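Local coordinates for protein Cyp101j2 (Sphingobium yanoikuyae, PDB 5KYO) that is a cytochrome P450 monooxygenase that carries a haem group and is associated with hydroxylation of the monoterpene 1,8-cineole, at residues Asn38-Arg43 against Glu330-Lys335; Leu308-Arg313 against Leu358-Gly363. One frame throughout, in Å; residues are numbered along the deposited sequence.

Contact 1 of 2, residues Asn38-Arg43 against Glu330-Lys335; sequences NVPADR and EGVLLK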
loop_
_atom_site.group_PDB
_atom_site.type_symbol
_atom_site.label_atom_id
_atom_site.label_comp_id
_atom_site.label_asym_id
_atom_site.label_seq_id
_atom_site.Cartn_x
_atom_site.Cartn_y
_atom_site.Cartn_z
ATOM N N ASN A 38 -29.167 0.778 -13.479
ATOM C CA ASN A 38 -28.617 -0.567 -13.439
ATOM C C ASN A 38 -28.345 -0.985 -11.996
ATOM O O ASN A 38 -27.817 -2.066 -11.736
ATOM C CB ASN A 38 -27.348 -0.671 -14.285
ATOM C CG ASN A 38 -26.201 0.139 -13.727
ATOM O OD1 ASN A 38 -26.340 1.329 -13.422
ATOM N ND2 ASN A 38 -25.049 -0.507 -13.586
ATOM N N VAL A 39 -28.739 -0.133 -11.055
ATOM C CA VAL A 39 -28.515 -0.421 -9.641
ATOM C C VAL A 39 -29.817 -0.743 -8.912
ATOM O O VAL A 39 -30.569 0.159 -8.579
ATOM C CB VAL A 39 -27.821 0.768 -8.932
ATOM C CG1 VAL A 39 -27.587 0.458 -7.462
ATOM C CG2 VAL A 39 -26.503 1.115 -9.627
ATOM N N PRO A 40 -30.092 -2.033 -8.677
ATOM C CA PRO A 40 -31.198 -2.364 -7.767
ATOM C C PRO A 40 -31.013 -1.690 -6.410
ATOM O O PRO A 40 -29.906 -1.683 -5.878
ATOM C CB PRO A 40 -31.115 -3.892 -7.639
ATOM C CG PRO A 40 -29.745 -4.253 -8.133
ATOM C CD PRO A 40 -29.427 -3.238 -9.190
ATOM N N ALA A 41 -32.084 -1.121 -5.867
ATOM C CA ALA A 41 -32.012 -0.439 -4.582
ATOM C C ALA A 41 -31.763 -1.440 -3.455
ATOM O O ALA A 41 -31.455 -1.062 -2.327
ATOM C CB ALA A 41 -33.288 0.351 -4.331
ATOM N N ASP A 42 -31.902 -2.722 -3.777
ATOM C CA ASP A 42 -31.599 -3.799 -2.848
ATOM C C ASP A 42 -30.091 -3.897 -2.584
ATOM O O ASP A 42 -29.665 -4.488 -1.591
ATOM C CB ASP A 42 -32.124 -5.127 -3.396
ATOM C CG ASP A 42 -32.105 -6.237 -2.361
ATOM O OD1 ASP A 42 -32.044 -5.925 -1.152
ATOM O OD2 ASP A 42 -32.170 -7.422 -2.758
ATOM N N ARG A 43 -29.286 -3.318 -3.470
ATOM C CA ARG A 43 -27.831 -3.381 -3.321
ATOM C C ARG A 43 -27.209 -2.055 -2.888
ATOM O O ARG A 43 -25.989 -1.899 -2.909
ATOM C CB ARG A 43 -27.190 -3.851 -4.627
ATOM C CG ARG A 43 -27.758 -5.178 -5.109
ATOM C CD ARG A 43 -26.682 -6.073 -5.677
ATOM N NE ARG A 43 -27.233 -7.298 -6.250
ATOM C CZ ARG A 43 -26.492 -8.288 -6.728
ATOM N NH1 ARG A 43 -25.171 -8.199 -6.693
ATOM N NH2 ARG A 43 -27.065 -9.371 -7.234
ATOM N N GLU A 330 -22.513 -10.940 -11.167
ATOM C CA GLU A 330 -23.119 -11.011 -9.840
ATOM C C GLU A 330 -24.610 -10.672 -9.825
ATOM O O GLU A 330 -25.114 -10.099 -8.854
ATOM C CB GLU A 330 -22.367 -10.094 -8.874
ATOM C CG GLU A 330 -20.994 -10.630 -8.472
ATOM C CD GLU A 330 -21.089 -11.906 -7.661
ATOM O OE1 GLU A 330 -21.635 -11.861 -6.540
ATOM O OE2 GLU A 330 -20.627 -12.958 -8.145
ATOM N N GLY A 331 -25.306 -11.034 -10.901
ATOM C CA GLY A 331 -26.751 -10.885 -10.958
ATOM C C GLY A 331 -27.209 -9.472 -11.251
ATOM O O GLY A 331 -28.400 -9.162 -11.177
ATOM N N VAL A 332 -26.265 -8.601 -11.572
ATOM C CA VAL A 332 -26.617 -7.252 -11.991
ATOM C C VAL A 332 -25.984 -6.938 -13.336
ATOM O O VAL A 332 -25.155 -7.699 -13.838
ATOM C CB VAL A 332 -26.180 -6.182 -10.962
ATOM C CG1 VAL A 332 -26.888 -6.388 -9.651
ATOM C CG2 VAL A 332 -24.656 -6.188 -10.772
ATOM N N LEU A 333 -26.398 -5.821 -13.922
ATOM C CA LEU A 333 -25.799 -5.344 -15.158
ATOM C C LEU A 333 -24.798 -4.238 -14.863
ATOM O O LEU A 333 -25.167 -3.152 -14.403
ATOM C CB LEU A 333 -26.868 -4.833 -16.130
ATOM C CG LEU A 333 -26.335 -4.375 -17.493
ATOM C CD1 LEU A 333 -25.721 -5.540 -18.263
ATOM C CD2 LEU A 333 -27.426 -3.693 -18.312
ATOM N N LEU A 334 -23.527 -4.523 -15.127
ATOM C CA LEU A 334 -22.478 -3.524 -15.007
ATOM C C LEU A 334 -22.330 -2.737 -16.299
ATOM O O LEU A 334 -21.834 -3.261 -17.297
ATOM C CB LEU A 334 -21.141 -4.179 -14.662
ATOM C CG LEU A 334 -21.101 -5.081 -13.441
ATOM C CD1 LEU A 334 -19.651 -5.498 -13.191
ATOM C CD2 LEU A 334 -21.695 -4.348 -12.258
ATOM N N LYS A 335 -22.748 -1.477 -16.274
ATOM C CA LYS A 335 -22.661 -0.632 -17.454
ATOM C C LYS A 335 -21.203 -0.367 -17.786
ATOM O O LYS A 335 -20.341 -0.417 -16.906
ATOM C CB LYS A 335 -23.408 0.685 -17.234
ATOM C CG LYS A 335 -24.930 0.572 -17.242
ATOM C CD LYS A 335 -25.582 1.960 -17.172
ATOM C CE LYS A 335 -27.102 1.879 -17.326
ATOM N NZ LYS A 335 -27.782 3.185 -17.076
HETATM O O HOH W 1 -23.657 -10.266 -5.571
#

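Contact 2 of 2, residues Leu308-Arg313 against Leu358-Gly363; sequences LEFFRR and LEFRLG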
loop_
_atom_site.group_PDB
_atom_site.type_symbol
_atom_site.label_atom_id
_atom_site.label_comp_id
_atom_site.label_asym_id
_atom_site.label_seq_id
_atom_site.Cartn_x
_atom_site.Cartn_y
_atom_site.Cartn_z
ATOM N N LEU A 308 5.123 -12.590 8.585
ATOM C CA LEU A 308 4.139 -13.153 7.680
ATOM C C LEU A 308 2.713 -12.938 8.190
ATOM O O LEU A 308 1.806 -12.682 7.399
ATOM C CB LEU A 308 4.431 -14.639 7.450
ATOM C CG LEU A 308 5.845 -14.918 6.909
ATOM C CD1 LEU A 308 6.060 -16.402 6.672
ATOM C CD2 LEU A 308 6.142 -14.132 5.638
ATOM N N GLU A 309 2.523 -12.999 9.509
ATOM C CA GLU A 309 1.187 -12.817 10.115
ATOM C C GLU A 309 0.758 -11.341 10.160
ATOM O O GLU A 309 -0.431 -11.036 10.057
ATOM C CB GLU A 309 1.157 -13.438 11.525
ATOM C CG GLU A 309 -0.171 -13.284 12.290
ATOM C CD GLU A 309 -1.286 -14.154 11.745
ATOM O OE1 GLU A 309 -1.148 -14.685 10.631
ATOM O OE2 GLU A 309 -2.288 -14.352 12.466
ATOM N N PHE A 310 1.711 -10.425 10.318
ATOM C CA PHE A 310 1.417 -8.993 10.186
ATOM C C PHE A 310 0.917 -8.685 8.761
ATOM O O PHE A 310 -0.008 -7.906 8.590
ATOM C CB PHE A 310 2.649 -8.117 10.511
ATOM C CG PHE A 310 2.916 -7.943 12.005
ATOM C CD1 PHE A 310 2.018 -7.265 12.817
ATOM C CD2 PHE A 310 4.082 -8.431 12.566
ATOM C CE1 PHE A 310 2.266 -7.118 14.188
ATOM C CE2 PHE A 310 4.345 -8.280 13.929
ATOM C CZ PHE A 310 3.425 -7.626 14.738
ATOM N N PHE A 311 1.498 -9.286 7.734
ATOM C CA PHE A 311 1.012 -8.942 6.395
ATOM C C PHE A 311 -0.353 -9.572 6.127
ATOM O O PHE A 311 -1.195 -8.952 5.480
ATOM C CB PHE A 311 2.025 -9.318 5.307
ATOM C CG PHE A 311 3.137 -8.313 5.170
ATOM C CD1 PHE A 311 2.863 -7.025 4.756
ATOM C CD2 PHE A 311 4.432 -8.633 5.510
ATOM C CE1 PHE A 311 3.867 -6.083 4.644
ATOM C CE2 PHE A 311 5.452 -7.690 5.427
ATOM C CZ PHE A 311 5.172 -6.415 4.983
ATOM N N ARG A 312 -0.605 -10.764 6.672
ATOM C CA ARG A 312 -1.950 -11.356 6.571
ATOM C C ARG A 312 -2.994 -10.572 7.363
ATOM O O ARG A 312 -4.099 -10.334 6.883
ATOM C CB ARG A 312 -1.971 -12.811 7.054
ATOM C CG ARG A 312 -3.366 -13.436 6.926
ATOM C CD ARG A 312 -3.604 -14.556 7.934
ATOM N NE ARG A 312 -3.595 -14.081 9.315
ATOM C CZ ARG A 312 -4.633 -13.499 9.912
ATOM N NH1 ARG A 312 -5.749 -13.300 9.234
ATOM N NH2 ARG A 312 -4.556 -13.103 11.178
ATOM N N ARG A 313 -2.644 -10.170 8.580
ATOM C CA ARG A 313 -3.623 -9.624 9.532
ATOM C C ARG A 313 -4.042 -8.186 9.214
ATOM O O ARG A 313 -5.185 -7.800 9.478
ATOM C CB ARG A 313 -3.048 -9.709 10.956
ATOM C CG ARG A 313 -3.853 -9.015 12.076
ATOM C CD ARG A 313 -5.320 -9.470 12.220
ATOM N NE ARG A 313 -5.940 -8.739 13.317
ATOM C CZ ARG A 313 -6.420 -7.504 13.197
ATOM N NH1 ARG A 313 -6.391 -6.890 12.024
ATOM N NH2 ARG A 313 -6.930 -6.885 14.240
ATOM N N LEU A 358 -9.182 -12.137 12.594
ATOM C CA LEU A 358 -8.796 -11.008 13.428
ATOM C C LEU A 358 -7.769 -11.415 14.465
ATOM O O LEU A 358 -7.139 -10.566 15.094
ATOM C CB LEU A 358 -10.014 -10.409 14.135
ATOM C CG LEU A 358 -10.915 -9.485 13.324
ATOM C CD1 LEU A 358 -11.978 -8.873 14.228
ATOM C CD2 LEU A 358 -10.118 -8.387 12.609
ATOM N N GLU A 359 -7.611 -12.715 14.678
ATOM C CA GLU A 359 -6.663 -13.158 15.684
ATOM C C GLU A 359 -5.248 -13.142 15.123
ATOM O O GLU A 359 -5.006 -13.604 14.007
ATOM C CB GLU A 359 -7.019 -14.553 16.194
ATOM C CG GLU A 359 -6.052 -15.067 17.236
ATOM C CD GLU A 359 -6.575 -16.278 17.972
ATOM O OE1 GLU A 359 -7.158 -17.175 17.322
ATOM O OE2 GLU A 359 -6.404 -16.328 19.207
ATOM N N PHE A 360 -4.320 -12.589 15.892
ATOM C CA PHE A 360 -2.918 -12.649 15.505
ATOM C C PHE A 360 -2.323 -13.923 16.083
ATOM O O PHE A 360 -2.202 -14.068 17.301
ATOM C CB PHE A 360 -2.152 -11.402 15.987
ATOM C CG PHE A 360 -0.779 -11.260 15.370
ATOM C CD1 PHE A 360 0.268 -12.053 15.808
ATOM C CD2 PHE A 360 -0.545 -10.337 14.356
ATOM C CE1 PHE A 360 1.537 -11.945 15.264
ATOM C CE2 PHE A 360 0.742 -10.221 13.793
ATOM C CZ PHE A 360 1.776 -11.031 14.251
ATOM N N ARG A 361 -1.978 -14.859 15.207
ATOM C CA ARG A 361 -1.410 -16.136 15.607
ATOM C C ARG A 361 -0.079 -16.437 14.927
ATOM O O ARG A 361 0.021 -16.399 13.707
ATOM C CB ARG A 361 -2.401 -17.263 15.302
ATOM C CG ARG A 361 -3.499 -17.409 16.347
ATOM C CD ARG A 361 -4.530 -18.449 15.937
ATOM N NE ARG A 361 -3.929 -19.582 15.240
ATOM C CZ ARG A 361 -4.584 -20.359 14.382
ATOM N NH1 ARG A 361 -5.865 -20.122 14.119
ATOM N NH2 ARG A 361 -3.965 -21.372 13.784
ATOM N N LEU A 362 0.943 -16.735 15.723
ATOM C CA LEU A 362 2.189 -17.271 15.185
ATOM C C LEU A 362 2.045 -18.728 14.727
ATOM O O LEU A 362 2.835 -19.222 13.930
ATOM C CB LEU A 362 3.306 -17.173 16.226
ATOM C CG LEU A 362 3.598 -15.766 16.753
ATOM C CD1 LEU A 362 4.864 -15.765 17.604
ATOM C CD2 LEU A 362 3.734 -14.820 15.573
ATOM N N GLY A 363 1.037 -19.429 15.221
ATOM C CA GLY A 363 0.907 -20.837 14.879
ATOM C C GLY A 363 0.460 -21.188 13.462
ATOM O O GLY A 363 0.471 -22.362 13.085
#

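Contact 1 of 2, residues Asn38-Arg43 against Glu330-Lys335
Two polar side chains of the N-terminal loop, Asn38 and Arg43, reach across to backbone carbonyls of the small hairpin that turns at Glu330-Gly331, with Val332 between them. Asn38 ND2 donates to Leu333 O at 2.8 Å in an almost straight bond, 170° at the hydrogen, with the acceptor in the amide plane and the donor in the carbonyl plane. A chi1 of 67° places Asn38 CG between the backbone N and the carbonyl carbon and brings the amide to Leu333 O. The Lys335 chain, extended beyond CG, crosses this amide at a slant, its CG 3.8 Å from Asn38 CG.

At the other end Arg43, its chain bent at chi2 (-140°), sets one guanidinium face against Val332, whose CG1 lies over its centre, 3.5 Å from Arg43 CZ. Val332 CG1 also meets Pro40 CG at 3.9 Å. Arg43 NH2 donates to Glu330 O at 2.6 Å, the carbonyl oxygen lying at the guanidinium edge but tilted from its plane; NH1 adds a weak bond to that oxygen. A water links Arg43 NH1, weakly, with Glu330 OE1, while strand 74-77 supplies Leu74 O as a further weak acceptor for NH1.

Both turn residues have positive phi, as in a type I' turn. Asn38 ND2 also bonds Asp338 OD2, and Trp84 packs against Asn38 and Val332. The loop thus binds the hairpin mainly through side-chain donors to main-chain oxygens, with the Arg43 charge probably eased by the water-linked Glu330 carboxylate.

Contact 2 of 2, residues Leu308-Arg313 against Leu358-Gly363
Leu358 meets Arg313 twice: its carbonyl O accepts from Arg313 NE at 2.8 Å, approached from above the carbonyl plane, and its CD2 lies over the guanidinium face, 3.8 Å from Arg313 CZ. At Glu359 the carbonyl O comes near Arg312 NH2, but the angle is poor, and it accepts instead from Arg364 NH2.

At the next residue, chi1 of -168° puts the Phe360 ring against the Glu309 and Phe310 side chains of the helix. Glu309 CG stands over the Phe360 ring centre, 3.4 Å from the centroid and 5° off the normal, a CH-pi contact. The Phe360 edge points at the Phe310 face, an edge-to-face pair with centroids 4.5 Å apart and planes at 54°.

Arg361 N donates to Glu309 OE2 at 2.8 Å, nearly straight, while Arg312 NH2 reaches that oxygen from the opposite face of the carboxylate. Arg312 grips the Glu309 carboxylate side-on, with NE 2.8 Å from Glu309 OE1; Arg367 and Arg364 add salt bridges. Glu309 and Arg312 form the P450 ExxR motif, and with Arg364 probably the family's ERR triad.

Around this centre, helix 59-69 packs on Leu358 and Arg313, helix 273-288 lies against Phe310, and helix 290-298 borders both Phe310 and Phe360.

Contacts 1 and 2 lie in different parts of the P450 fold, their centres 35 Å apart and their nearest atoms about 22 Å apart, without touching. Contact 1 is peripheral, 29 Å from the centre of the chain, where an N-terminal loop meets a two-stranded hairpin beside the mixed sheet. Contact 2 lies closer in, 18 Å from the chain centre, and near the haem: the Phe310 side chain is about 9 Å from the cofactor, and Phe311 touches it. In sequence their segments alternate, since 308-313 precedes the hairpin and 358-363 follows it. Helix 59-69, which borders contact 2, follows the loop of contact 1.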